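Local coordinates for protein mucus binding proteinn (PDB 4MT5) that probably helps Lactobacillus reuteri adhere to gastrointestinal mucus by binding mucin at the cell surface, this chain being one of its Mub repeats, at residues T3-Y8 / L17-L22; D11-T16 / F70-T75; D51-G56 / P64-H69; M74-A79 / G116-N121; Q86-E91 / A110-R115. All blocks are in the same frame, centred on the assembly; numbering follows the deposited sequence.

Overall arrangement
From the N terminus, contact 1 (3-8 with 17-22) closes the first hairpin. Contact 2 crosses it: its 11-16 segment lies between the strands of that hairpin, while its partner 70-75 comes more than fifty residues later. Contact 3 falls within the long loop that contact 2 closes and joins the end of strand 46-51 to strand 65-77. These three belong to the mucin binding domain. Contact 4 starts where contact 2 ends, sharing Met74 and Thr75, and carries the sheet onto strand 104-120. Contact 5, a hairpin of the Muc B2-like domain, lies within contact 4's loop, its centre about 52 Å from that of contact 1.

Contact 1 (T3-Y8 / L17-L22); sequences TAYVKY and LRQDDL
Ala4, Val6 and Tyr8 bond through their backbones to Leu22, Asp20 and Arg18, in antiparallel strands inclined at 167° with axes 4.7 Å apart at closest approach. At the far end Leu17 N also bonds to Tyr8 O, so Leu17 and Arg18 together face Tyr8 in a classic beta bulge. Arg18 runs alongside the tyrosine, its CG 3.7 Å from Tyr8 CD2, with the guanidinium turned 44° from the ring plane. Its chain, extended from CG to NE with CG anti to the backbone N (chi1 168°), brings that group side-on to Asp20: NE reaches OD1 at 3.1 Å and NH2 reaches OD2 at 3.2 Å. Tyr32 OH bonds to both Asp20 OD2 and Tyr8 OH, while Val6 CG2 meets Leu22 CD1 at 3.8 Å. Replacing Arg18 by alanine would probably leave the Asp20 carboxylate without its charged mate and open a gap beside the Tyr8 ring. On the other face the Gln19 amide spans two residues, NE2 lying near the Tyr5 ring and OE1 3.4 Å from Lys7 CD. Strand 65-77 pairs in parallel with strand 2-10, the layout expected of the N-terminal hairpin in a ubiquitin-like beta-grasp fold.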
# COMPACT_ATOMS: atom_id res chain seq x y z
N THR A 3 11.69 -5.43 45.03
CA THR A 3 11.30 -5.81 43.69
C THR A 3 11.32 -4.57 42.80
O THR A 3 11.01 -3.47 43.25
CB THR A 3 9.91 -6.47 43.69
OG1 THR A 3 10.04 -7.82 44.16
CG2 THR A 3 9.32 -6.52 42.29
N ALA A 4 11.72 -4.75 41.56
CA ALA A 4 11.60 -3.69 40.59
C ALA A 4 11.14 -4.30 39.28
O ALA A 4 11.60 -5.38 38.90
CB ALA A 4 12.92 -2.97 40.42
N TYR A 5 10.21 -3.63 38.60
CA TYR A 5 9.63 -4.16 37.37
C TYR A 5 10.09 -3.32 36.18
O TYR A 5 10.14 -2.09 36.26
CB TYR A 5 8.09 -4.15 37.41
CG TYR A 5 7.45 -5.10 38.39
CD1 TYR A 5 7.59 -6.48 38.25
CD2 TYR A 5 6.67 -4.62 39.44
CE1 TYR A 5 6.98 -7.36 39.15
CE2 TYR A 5 6.06 -5.49 40.33
CZ TYR A 5 6.22 -6.86 40.18
OH TYR A 5 5.61 -7.71 41.08
N VAL A 6 10.41 -3.97 35.07
CA VAL A 6 10.73 -3.26 33.84
C VAL A 6 9.74 -3.75 32.78
O VAL A 6 9.72 -4.93 32.44
CB VAL A 6 12.19 -3.53 33.42
CG1 VAL A 6 12.51 -2.82 32.12
CG2 VAL A 6 13.15 -3.07 34.51
N LYS A 7 8.88 -2.85 32.31
CA LYS A 7 7.72 -3.25 31.51
C LYS A 7 7.82 -2.67 30.10
O LYS A 7 7.85 -1.45 29.92
CB LYS A 7 6.42 -2.81 32.20
CG LYS A 7 5.14 -3.06 31.42
CD LYS A 7 3.86 -2.94 32.28
CE LYS A 7 3.48 -1.48 32.56
NZ LYS A 7 2.18 -1.33 33.30
N TYR A 8 7.91 -3.56 29.10
CA TYR A 8 8.02 -3.16 27.71
C TYR A 8 6.65 -3.18 27.07
O TYR A 8 6.02 -4.23 26.98
CB TYR A 8 8.93 -4.13 26.94
CG TYR A 8 10.35 -4.23 27.44
CD1 TYR A 8 11.37 -3.54 26.82
CD2 TYR A 8 10.66 -5.03 28.54
CE1 TYR A 8 12.69 -3.63 27.28
CE2 TYR A 8 11.97 -5.13 29.02
CZ TYR A 8 12.98 -4.43 28.38
OH TYR A 8 14.27 -4.53 28.84
N LEU A 17 4.49 -6.49 26.08
CA LEU A 17 5.29 -7.48 25.35
C LEU A 17 6.12 -8.34 26.30
O LEU A 17 6.25 -9.56 26.11
CB LEU A 17 6.23 -6.80 24.36
CG LEU A 17 5.63 -5.92 23.27
CD1 LEU A 17 6.73 -5.09 22.61
CD2 LEU A 17 4.89 -6.75 22.24
N ARG A 18 6.66 -7.69 27.33
CA ARG A 18 7.61 -8.33 28.21
C ARG A 18 7.65 -7.61 29.54
O ARG A 18 7.57 -6.38 29.58
CB ARG A 18 9.00 -8.30 27.57
CG ARG A 18 10.16 -8.68 28.47
CD ARG A 18 11.39 -8.91 27.63
NE ARG A 18 12.61 -9.01 28.42
CZ ARG A 18 13.81 -9.18 27.89
NH1 ARG A 18 13.97 -9.28 26.57
NH2 ARG A 18 14.87 -9.26 28.69
N GLN A 19 7.73 -8.36 30.64
CA GLN A 19 7.94 -7.74 31.94
C GLN A 19 9.00 -8.47 32.73
O GLN A 19 8.91 -9.68 32.95
CB GLN A 19 6.65 -7.61 32.74
CG GLN A 19 6.89 -6.91 34.05
CD GLN A 19 5.62 -6.44 34.73
OE1 GLN A 19 4.86 -5.65 34.16
NE2 GLN A 19 5.39 -6.93 35.95
N ASP A 20 10.02 -7.73 33.14
CA ASP A 20 11.11 -8.30 33.91
C ASP A 20 10.98 -8.02 35.41
O ASP A 20 10.91 -6.87 35.86
CB ASP A 20 12.46 -7.81 33.39
CG ASP A 20 12.76 -8.32 31.99
OD1 ASP A 20 11.94 -9.11 31.46
OD2 ASP A 20 13.81 -7.94 31.43
N ASP A 21 10.97 -9.10 36.18
CA ASP A 21 10.87 -9.02 37.63
C ASP A 21 12.27 -9.13 38.24
O ASP A 21 12.88 -10.19 38.23
CB ASP A 21 9.97 -10.17 38.10
CG ASP A 21 9.48 -9.99 39.52
OD1 ASP A 21 10.05 -9.14 40.25
OD2 ASP A 21 8.52 -10.71 39.91
N LEU A 22 12.79 -8.03 38.76
CA LEU A 22 14.13 -8.05 39.35
C LEU A 22 14.10 -7.96 40.87
O LEU A 22 13.28 -7.22 41.43
CB LEU A 22 14.98 -6.93 38.78
CG LEU A 22 15.27 -7.10 37.30
CD1 LEU A 22 14.73 -5.93 36.52
CD2 LEU A 22 16.77 -7.22 37.10

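Contact 2 (D11-T16 / F70-T75); sequences DTTGET and FKHGMT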
# COMPACT_ATOMS: atom_id res chain seq x y z
N ASP A 11 2.69 0.38 22.25
CA ASP A 11 1.70 1.44 22.31
C ASP A 11 0.64 1.25 21.24
O ASP A 11 -0.50 1.66 21.42
CB ASP A 11 2.33 2.83 22.20
CG ASP A 11 3.13 3.22 23.47
OD1 ASP A 11 3.17 2.41 24.42
OD2 ASP A 11 3.71 4.34 23.52
N THR A 12 1.01 0.62 20.13
CA THR A 12 0.07 0.43 19.01
C THR A 12 -1.15 -0.42 19.41
O THR A 12 -2.29 0.03 19.32
CB THR A 12 0.77 -0.18 17.76
OG1 THR A 12 1.66 0.78 17.18
CG2 THR A 12 -0.25 -0.55 16.72
N THR A 13 -0.89 -1.65 19.86
CA THR A 13 -1.96 -2.54 20.31
C THR A 13 -2.40 -2.29 21.76
O THR A 13 -3.54 -2.55 22.12
CB THR A 13 -1.56 -4.02 20.19
OG1 THR A 13 -0.42 -4.27 21.03
CG2 THR A 13 -1.24 -4.38 18.75
N GLY A 14 -1.48 -1.79 22.58
CA GLY A 14 -1.76 -1.56 23.99
C GLY A 14 -1.25 -2.67 24.90
O GLY A 14 -1.20 -2.52 26.12
N GLU A 15 -0.87 -3.79 24.30
CA GLU A 15 -0.42 -4.96 25.03
C GLU A 15 0.93 -4.79 25.69
O GLU A 15 1.74 -3.99 25.24
CB GLU A 15 -0.31 -6.13 24.05
CG GLU A 15 -1.62 -6.56 23.44
CD GLU A 15 -2.36 -7.56 24.31
OE1 GLU A 15 -3.20 -8.31 23.75
OE2 GLU A 15 -2.11 -7.61 25.54
N THR A 16 1.18 -5.55 26.75
CA THR A 16 2.52 -5.68 27.30
C THR A 16 3.27 -6.78 26.53
O THR A 16 2.73 -7.87 26.32
CB THR A 16 2.48 -6.05 28.79
OG1 THR A 16 1.90 -4.97 29.52
CG2 THR A 16 3.87 -6.30 29.33
N PHE A 70 7.10 1.24 22.99
CA PHE A 70 7.39 1.07 21.58
C PHE A 70 6.15 1.37 20.79
O PHE A 70 5.06 1.38 21.35
CB PHE A 70 7.76 -0.37 21.28
CG PHE A 70 9.03 -0.82 21.92
CD1 PHE A 70 10.21 -0.84 21.20
CD2 PHE A 70 9.05 -1.25 23.23
CE1 PHE A 70 11.38 -1.28 21.78
CE2 PHE A 70 10.21 -1.68 23.81
CZ PHE A 70 11.38 -1.70 23.09
N LYS A 71 6.33 1.62 19.49
CA LYS A 71 5.21 1.63 18.53
C LYS A 71 5.60 0.80 17.33
O LYS A 71 6.78 0.49 17.14
CB LYS A 71 4.85 3.05 18.08
CG LYS A 71 5.99 3.78 17.39
CD LYS A 71 5.56 5.14 16.88
CE LYS A 71 6.75 6.09 16.72
NZ LYS A 71 6.25 7.44 16.30
N HIS A 72 4.62 0.41 16.52
CA HIS A 72 4.89 -0.36 15.32
C HIS A 72 5.64 0.46 14.27
O HIS A 72 5.33 1.63 14.04
CB HIS A 72 3.60 -0.90 14.71
CG HIS A 72 3.01 -2.05 15.46
ND1 HIS A 72 2.02 -2.85 14.93
CD2 HIS A 72 3.28 -2.55 16.69
CE1 HIS A 72 1.70 -3.79 15.81
NE2 HIS A 72 2.45 -3.63 16.88
N GLY A 73 6.62 -0.17 13.64
CA GLY A 73 7.32 0.46 12.54
C GLY A 73 6.43 0.53 11.33
O GLY A 73 5.63 -0.36 11.07
N MET A 74 6.55 1.62 10.57
CA MET A 74 5.80 1.74 9.32
C MET A 74 6.73 1.88 8.12
O MET A 74 7.72 2.63 8.15
CB MET A 74 4.82 2.91 9.38
CG MET A 74 3.74 2.79 10.45
SD MET A 74 2.61 1.38 10.26
CE MET A 74 1.59 1.59 11.72
N THR A 75 6.42 1.12 7.07
CA THR A 75 7.16 1.22 5.82
C THR A 75 6.26 1.75 4.73
O THR A 75 5.23 1.16 4.41
CB THR A 75 7.70 -0.14 5.38
OG1 THR A 75 8.79 -0.52 6.22
CG2 THR A 75 8.18 -0.05 3.95
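Thr12 sits over one face of the His72 imidazole, and the two side chains cross at about a right angle. Its CG2 lies 3.7 Å from the centroid of the His72 ring and only 11° off the ring normal, a CH-pi contact directed at the middle of the ring. The same threonine also uses its hydroxyl: Thr12 OG1 accepts a nearly straight bond of 3.1 Å from His72 N. Both are possible because OG1 is turned beside the backbone N (chi1 -69°), leaving the methyl to cover the ring while the oxygen faces the strand. Thr13 adds a looser touch, its CG2 4.2 Å from His72 CE1. In the beta-grasp fold of this domain, 11-16 is the turn of the first hairpin, folded back here against strand 65-77 from the other end of the domain sequence. Two carboxylates hold the His72 ring against turning: ND1 bonds to Asp120 OD2 and NE2 to Asp10 OD2, a setting that would probably favour a positively charged ring. Asp10 also holds the turn, bonding to Thr12 N and Thr13 OG1. One residue before Thr12, Asp11 N donates to Phe70 O, nearly straight at 2.7 Å. The Asp11 carboxylate continues past that carbonyl, and its OD1 bonds to His69 ND1.

Contact 3 (D51-G56 / P64-H69); sequences DGFKPG and PTYEVH
Asp51 and Val68 face each other as a non-hydrogen-bonded antiparallel pair, CA to CA 4.3 Å, where strand 46-51 of the beta-grasp sheet ends in an Asx turn. This is the close part of the contact. Just beyond the pair Gly52 N donates to Glu67 O at 2.8 Å. The Asp51 carboxylate lies side by side with the valine, its OD1 touching Val68 CG2, and the same oxygen accepts from Phe53 N at 3.2 Å, closing the turn. With CG anti to the backbone N (chi1 174°), the carboxylate can serve that turn while OD2 bonds to Thr34 OG1. An alanine in place of Asp51 removes both oxygens and would probably leave Phe53 N and Thr34 OG1 without their partner and the turn freer to move. Val68 is backed by Ile38 of helix 35-42. The buried Phe53 ring packs against Tyr66 at wider spacing, its nearest atom, CD1, 4.2 Å from Tyr66 CG. The two rings form a T-shaped pair, the Phe53 edge pointing at the Tyr66 face with planes at 88°. The solvent side, by contrast, is at Gly52, which is exposed. Glu67 points away from the turn and runs along its own strand to His69, whose NE2 donates a hydrogen bond to Glu67 OE1 at 2.8 Å from above the carboxylate plane.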
# COMPACT_ATOMS: atom_id res chain seq x y z
N ASP A 51 12.10 5.33 27.12
CA ASP A 51 12.71 4.34 27.98
C ASP A 51 12.87 4.95 29.37
O ASP A 51 13.79 5.74 29.62
CB ASP A 51 14.06 3.90 27.39
CG ASP A 51 14.83 2.97 28.32
OD1 ASP A 51 14.22 2.43 29.27
OD2 ASP A 51 16.06 2.77 28.13
N GLY A 52 11.98 4.56 30.29
CA GLY A 52 11.97 5.11 31.63
C GLY A 52 13.07 4.63 32.58
O GLY A 52 13.24 5.17 33.66
N PHE A 53 13.80 3.60 32.17
CA PHE A 53 14.83 3.02 33.02
C PHE A 53 16.12 3.77 32.74
O PHE A 53 16.30 4.29 31.65
CB PHE A 53 15.01 1.54 32.69
CG PHE A 53 15.94 0.83 33.60
CD1 PHE A 53 15.50 0.40 34.84
CD2 PHE A 53 17.25 0.60 33.24
CE1 PHE A 53 16.37 -0.25 35.71
CE2 PHE A 53 18.12 -0.05 34.10
CZ PHE A 53 17.68 -0.48 35.34
N LYS A 54 17.00 3.84 33.72
CA LYS A 54 18.29 4.48 33.52
C LYS A 54 19.36 3.71 34.28
O LYS A 54 19.15 3.32 35.43
CB LYS A 54 18.26 5.97 33.95
CG LYS A 54 17.80 6.95 32.84
CD LYS A 54 17.95 8.42 33.24
CE LYS A 54 19.43 8.82 33.42
NZ LYS A 54 19.67 9.92 34.44
N PRO A 55 20.51 3.46 33.63
CA PRO A 55 21.63 2.76 34.28
C PRO A 55 22.09 3.53 35.51
O PRO A 55 22.14 4.77 35.51
CB PRO A 55 22.72 2.81 33.20
CG PRO A 55 22.40 4.04 32.40
CD PRO A 55 20.89 3.99 32.31
N GLY A 56 22.41 2.80 36.57
CA GLY A 56 22.73 3.43 37.84
C GLY A 56 21.54 3.43 38.78
O GLY A 56 21.66 3.86 39.93
N PRO A 64 8.45 -0.43 42.40
CA PRO A 64 8.35 0.43 41.22
C PRO A 64 8.32 -0.34 39.91
O PRO A 64 8.99 -1.36 39.77
CB PRO A 64 9.63 1.24 41.28
CG PRO A 64 10.59 0.37 42.00
CD PRO A 64 9.81 -0.44 42.97
N THR A 65 7.53 0.16 38.97
CA THR A 65 7.61 -0.26 37.57
C THR A 65 8.21 0.85 36.69
O THR A 65 7.77 2.01 36.73
CB THR A 65 6.23 -0.65 37.02
OG1 THR A 65 5.79 -1.85 37.66
CG2 THR A 65 6.30 -0.88 35.52
N TYR A 66 9.22 0.49 35.92
CA TYR A 66 9.75 1.38 34.89
C TYR A 66 9.25 0.90 33.52
O TYR A 66 9.18 -0.30 33.26
CB TYR A 66 11.27 1.38 34.96
CG TYR A 66 11.85 1.80 36.29
CD1 TYR A 66 12.16 3.13 36.55
CD2 TYR A 66 12.09 0.87 37.29
CE1 TYR A 66 12.70 3.52 37.78
CE2 TYR A 66 12.64 1.26 38.52
CZ TYR A 66 12.93 2.58 38.74
OH TYR A 66 13.45 2.96 39.94
N GLU A 67 8.88 1.84 32.65
CA GLU A 67 8.27 1.47 31.37
C GLU A 67 9.14 1.78 30.15
O GLU A 67 9.80 2.81 30.05
CB GLU A 67 6.88 2.13 31.22
CG GLU A 67 5.79 1.58 32.17
CD GLU A 67 4.42 2.27 31.98
OE1 GLU A 67 4.40 3.42 31.49
OE2 GLU A 67 3.37 1.66 32.31
N VAL A 68 9.17 0.85 29.21
CA VAL A 68 9.83 1.10 27.93
C VAL A 68 8.75 1.05 26.87
O VAL A 68 8.16 -0.01 26.65
CB VAL A 68 10.93 0.03 27.63
CG1 VAL A 68 11.57 0.30 26.28
CG2 VAL A 68 11.99 0.01 28.71
N HIS A 69 8.44 2.17 26.22
CA HIS A 69 7.35 2.17 25.24
C HIS A 69 7.84 2.01 23.78
O HIS A 69 8.87 2.54 23.38
CB HIS A 69 6.44 3.41 25.40
CG HIS A 69 5.63 3.41 26.67
ND1 HIS A 69 4.42 2.77 26.78
CD2 HIS A 69 5.87 3.98 27.88
CE1 HIS A 69 3.94 2.94 28.01
NE2 HIS A 69 4.80 3.67 28.69

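Contact 4 (M74-A79 / G116-N121); sequences MTHTDA and GYTTDN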
# COMPACT_ATOMS: atom_id res chain seq x y z
N MET A 74 6.55 1.62 10.57
CA MET A 74 5.80 1.74 9.32
C MET A 74 6.73 1.88 8.12
O MET A 74 7.72 2.63 8.15
CB MET A 74 4.82 2.91 9.38
CG MET A 74 3.74 2.79 10.45
SD MET A 74 2.61 1.38 10.26
CE MET A 74 1.59 1.59 11.72
N THR A 75 6.42 1.12 7.07
CA THR A 75 7.16 1.22 5.82
C THR A 75 6.26 1.75 4.73
O THR A 75 5.23 1.16 4.41
CB THR A 75 7.70 -0.14 5.38
OG1 THR A 75 8.79 -0.52 6.22
CG2 THR A 75 8.18 -0.05 3.95
N HIS A 76 6.65 2.87 4.13
CA HIS A 76 5.86 3.45 3.05
C HIS A 76 6.38 3.09 1.65
O HIS A 76 7.52 3.36 1.29
CB HIS A 76 5.78 4.96 3.21
CG HIS A 76 5.05 5.63 2.10
ND1 HIS A 76 5.69 6.40 1.15
CD2 HIS A 76 3.73 5.66 1.78
CE1 HIS A 76 4.79 6.86 0.30
NE2 HIS A 76 3.60 6.43 0.66
N THR A 77 5.52 2.47 0.86
CA THR A 77 5.85 2.20 -0.53
C THR A 77 5.03 3.19 -1.34
O THR A 77 3.81 3.25 -1.17
CB THR A 77 5.44 0.78 -0.92
OG1 THR A 77 6.11 -0.17 -0.08
CG2 THR A 77 5.80 0.51 -2.36
N ASP A 78 5.66 3.98 -2.20
CA ASP A 78 4.86 4.92 -3.00
C ASP A 78 4.70 4.52 -4.46
O ASP A 78 5.33 3.58 -4.93
CB ASP A 78 5.39 6.35 -2.90
CG ASP A 78 6.84 6.43 -3.23
OD1 ASP A 78 7.19 6.02 -4.36
OD2 ASP A 78 7.61 6.87 -2.34
N ALA A 79 3.86 5.29 -5.15
CA ALA A 79 3.34 4.93 -6.47
C ALA A 79 4.40 4.74 -7.56
O ALA A 79 4.18 4.01 -8.52
CB ALA A 79 2.33 5.96 -6.90
N GLY A 116 0.45 4.18 -3.96
CA GLY A 116 1.29 3.72 -2.88
C GLY A 116 0.45 3.23 -1.72
O GLY A 116 -0.78 3.33 -1.73
N TYR A 117 1.11 2.71 -0.69
CA TYR A 117 0.44 2.24 0.51
C TYR A 117 1.41 2.20 1.67
O TYR A 117 2.61 2.37 1.48
CB TYR A 117 -0.15 0.85 0.27
CG TYR A 117 0.82 -0.10 -0.36
CD1 TYR A 117 0.89 -0.25 -1.74
CD2 TYR A 117 1.67 -0.86 0.41
CE1 TYR A 117 1.78 -1.13 -2.33
CE2 TYR A 117 2.57 -1.74 -0.17
CZ TYR A 117 2.61 -1.87 -1.54
OH TYR A 117 3.51 -2.75 -2.12
N THR A 118 0.90 1.97 2.87
CA THR A 118 1.75 1.84 4.04
C THR A 118 1.58 0.47 4.69
O THR A 118 0.45 0.03 4.90
CB THR A 118 1.43 2.91 5.07
OG1 THR A 118 1.55 4.19 4.46
CG2 THR A 118 2.41 2.82 6.24
N THR A 119 2.69 -0.19 4.99
CA THR A 119 2.67 -1.51 5.62
C THR A 119 3.14 -1.38 7.07
O THR A 119 4.02 -0.57 7.35
CB THR A 119 3.57 -2.51 4.89
OG1 THR A 119 3.24 -2.54 3.50
CG2 THR A 119 3.38 -3.90 5.46
N ASP A 120 2.54 -2.16 7.97
CA ASP A 120 2.94 -2.26 9.36
C ASP A 120 4.12 -3.22 9.39
O ASP A 120 4.01 -4.33 8.89
CB ASP A 120 1.76 -2.82 10.15
CG ASP A 120 2.01 -2.89 11.66
OD1 ASP A 120 3.06 -3.42 12.10
OD2 ASP A 120 1.12 -2.43 12.41
N ASN A 121 5.25 -2.80 9.95
CA ASN A 121 6.46 -3.63 9.96
C ASN A 121 6.37 -4.84 10.89
O ASN A 121 7.10 -5.83 10.72
CB ASN A 121 7.70 -2.81 10.37
CG ASN A 121 8.19 -1.88 9.28
OD1 ASN A 121 7.48 -1.57 8.31
ND2 ASN A 121 9.42 -1.41 9.43
O HOH W 1 5.08 -0.72 2.51
O HOH W 2 10.75 0.97 8.37
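Met74 CB lies 4.0 Å from Thr118 CG2; the chain then bends at chi2 (-63°), which carries SD to 3.8 Å from Asp120 CA. CE ends in van der Waals range of Asp120 OD2, 4.1 Å away; that oxygen is bonded to His72 ND1. Beneath it, backbone bonds tie Thr75 to Thr119 and Thr77 to Tyr117 in antiparallel register. Thr75 OG1 donates to Asn121 OD1 at 2.7 Å, the two side chains crossing at about a right angle, and one water joins Thr75 OG1 to Asn121 ND2. A second water gathers Thr75 O, Thr77 OG1 and Thr119 OG1, bridging the strands on the face opposite Met74. Thr77 lies alongside Tyr117 with its CB over the ring face, 4.1 Å from the centroid, a CH-pi contact; Tyr117 OH goes on to Asn83 O. His76 NE2 is hydrogen-bonded to Asp130 OD2, just after strand 126-129. Strands 65-77 and 104-120 thus carry the sheet from the mucin binding domain towards the Muc B2-like domain, with strand 126-129 paired along the other edge of 104-120 through Thr118.

Contact 5 (Q86-E91 / A110-R115); sequences QKTVTE and AVTFKR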
# COMPACT_ATOMS: atom_id res chain seq x y z
N GLN A 86 -0.54 -1.62 -9.05
CA GLN A 86 -0.82 -1.16 -10.41
C GLN A 86 -2.01 -1.91 -10.96
O GLN A 86 -2.08 -3.12 -10.84
CB GLN A 86 0.39 -1.40 -11.31
CG GLN A 86 1.68 -0.85 -10.77
CD GLN A 86 2.84 -1.04 -11.71
OE1 GLN A 86 2.64 -1.19 -12.93
NE2 GLN A 86 4.06 -1.04 -11.17
N LYS A 87 -2.95 -1.18 -11.57
CA LYS A 87 -4.09 -1.78 -12.28
C LYS A 87 -4.23 -1.18 -13.68
O LYS A 87 -4.38 0.03 -13.82
CB LYS A 87 -5.39 -1.58 -11.49
CG LYS A 87 -5.43 -2.26 -10.11
CD LYS A 87 -6.64 -3.21 -9.99
CE LYS A 87 -6.69 -3.85 -8.61
NZ LYS A 87 -5.31 -4.17 -8.09
N THR A 88 -4.20 -2.01 -14.71
CA THR A 88 -4.25 -1.50 -16.07
C THR A 88 -5.57 -1.80 -16.81
O THR A 88 -5.98 -2.95 -16.93
CB THR A 88 -3.07 -1.99 -16.91
OG1 THR A 88 -1.87 -1.39 -16.40
CG2 THR A 88 -3.24 -1.61 -18.36
N VAL A 89 -6.22 -0.75 -17.28
CA VAL A 89 -7.44 -0.93 -18.05
C VAL A 89 -7.21 -0.47 -19.48
O VAL A 89 -6.84 0.68 -19.74
CB VAL A 89 -8.62 -0.17 -17.43
CG1 VAL A 89 -9.87 -0.40 -18.23
CG2 VAL A 89 -8.82 -0.61 -16.01
N THR A 90 -7.39 -1.39 -20.42
CA THR A 90 -7.14 -1.09 -21.82
C THR A 90 -8.43 -1.08 -22.63
O THR A 90 -9.44 -1.65 -22.22
CB THR A 90 -6.09 -2.06 -22.45
OG1 THR A 90 -6.55 -3.41 -22.34
CG2 THR A 90 -4.75 -1.95 -21.75
N GLU A 91 -8.39 -0.40 -23.76
CA GLU A 91 -9.51 -0.39 -24.69
C GLU A 91 -9.03 -0.79 -26.08
O GLU A 91 -8.01 -0.30 -26.56
CB GLU A 91 -10.13 1.00 -24.75
CG GLU A 91 -11.21 1.16 -25.80
CD GLU A 91 -11.59 2.61 -26.02
OE1 GLU A 91 -10.73 3.37 -26.51
OE2 GLU A 91 -12.74 2.99 -25.68
N ALA A 110 -4.28 2.49 -23.54
CA ALA A 110 -4.17 1.92 -22.21
C ALA A 110 -4.14 3.00 -21.12
O ALA A 110 -3.62 4.10 -21.34
CB ALA A 110 -2.93 1.05 -22.11
N VAL A 111 -4.69 2.68 -19.96
CA VAL A 111 -4.49 3.51 -18.78
C VAL A 111 -4.04 2.64 -17.61
O VAL A 111 -4.62 1.60 -17.34
CB VAL A 111 -5.75 4.34 -18.40
CG1 VAL A 111 -6.94 3.46 -18.21
CG2 VAL A 111 -5.49 5.16 -17.15
N THR A 112 -2.96 3.07 -16.95
CA THR A 112 -2.44 2.37 -15.79
C THR A 112 -2.67 3.20 -14.54
O THR A 112 -2.20 4.34 -14.45
CB THR A 112 -0.93 2.07 -15.92
OG1 THR A 112 -0.71 1.13 -16.97
CG2 THR A 112 -0.38 1.49 -14.63
N PHE A 113 -3.40 2.64 -13.58
CA PHE A 113 -3.61 3.28 -12.29
C PHE A 113 -2.55 2.77 -11.33
O PHE A 113 -2.32 1.57 -11.25
CB PHE A 113 -5.00 2.94 -11.75
CG PHE A 113 -6.11 3.57 -12.52
CD1 PHE A 113 -6.55 4.85 -12.21
CD2 PHE A 113 -6.74 2.88 -13.55
CE1 PHE A 113 -7.58 5.43 -12.92
CE2 PHE A 113 -7.77 3.47 -14.26
CZ PHE A 113 -8.19 4.75 -13.94
N LYS A 114 -1.89 3.67 -10.61
CA LYS A 114 -0.85 3.30 -9.66
C LYS A 114 -1.13 3.97 -8.33
O LYS A 114 -1.60 5.10 -8.30
CB LYS A 114 0.53 3.76 -10.16
CG LYS A 114 1.13 2.89 -11.25
CD LYS A 114 2.29 3.59 -11.93
CE LYS A 114 3.27 2.58 -12.51
NZ LYS A 114 4.25 3.21 -13.44
N ARG A 115 -0.87 3.27 -7.22
CA ARG A 115 -0.95 3.91 -5.90
C ARG A 115 0.05 3.34 -4.91
O ARG A 115 0.45 2.18 -4.99
CB ARG A 115 -2.35 3.85 -5.28
CG ARG A 115 -2.76 2.48 -4.76
CD ARG A 115 -4.10 2.55 -4.04
NE ARG A 115 -4.67 1.22 -3.78
CZ ARG A 115 -5.90 1.00 -3.33
NH1 ARG A 115 -6.71 2.02 -3.09
NH2 ARG A 115 -6.32 -0.24 -3.11
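Lys87 pairs with Phe113 and Val89 with Val111 through two backbone bonds each, in strands that run antiparallel at 163° with axes 4.5 Å apart at closest approach. Gln86, Thr88 and Thr90 alternate with these residues, opposite Lys114, Thr112 and Ala110 in non-hydrogen-bonded pairs, and their side chains share one face. There Thr88 OG1 and Thr112 OG1 are hydrogen-bonded at 2.8 Å. On one side of this bond Thr90 CG2 rests 3.5 Å from Ala110 CB; on the other Gln86 and Lys114 run side by side, Gln86 CD 3.7 Å from Lys114 CE, so that the lysine's CE lies against the amide. The other face carries Val89, Val111 and Phe113, with Lys87 at its margin. Val111 CG1, set between the backbone N and the carbonyl carbon (chi1 56°), is turned towards the facing strand, close to Val89 O and 4.1 Å from Val89 CB. Val111 CG2 instead covers one face of the Phe113 ring, 4.0 Å above its plane and towards the rim, while Lys87 O lies at the edge of that ring. Lys87 turns its NZ away to a salt bridge with Glu85, which also holds Arg115. Beside this hairpin of the Muc B2-like domain, strand 174-182 pairs in parallel with 85-96; Val167 of strand 161-167 packs on Val89 and Val111, Phe144 of strand 142-148 on Val111, and Trp132 and Pro169 on Phe113.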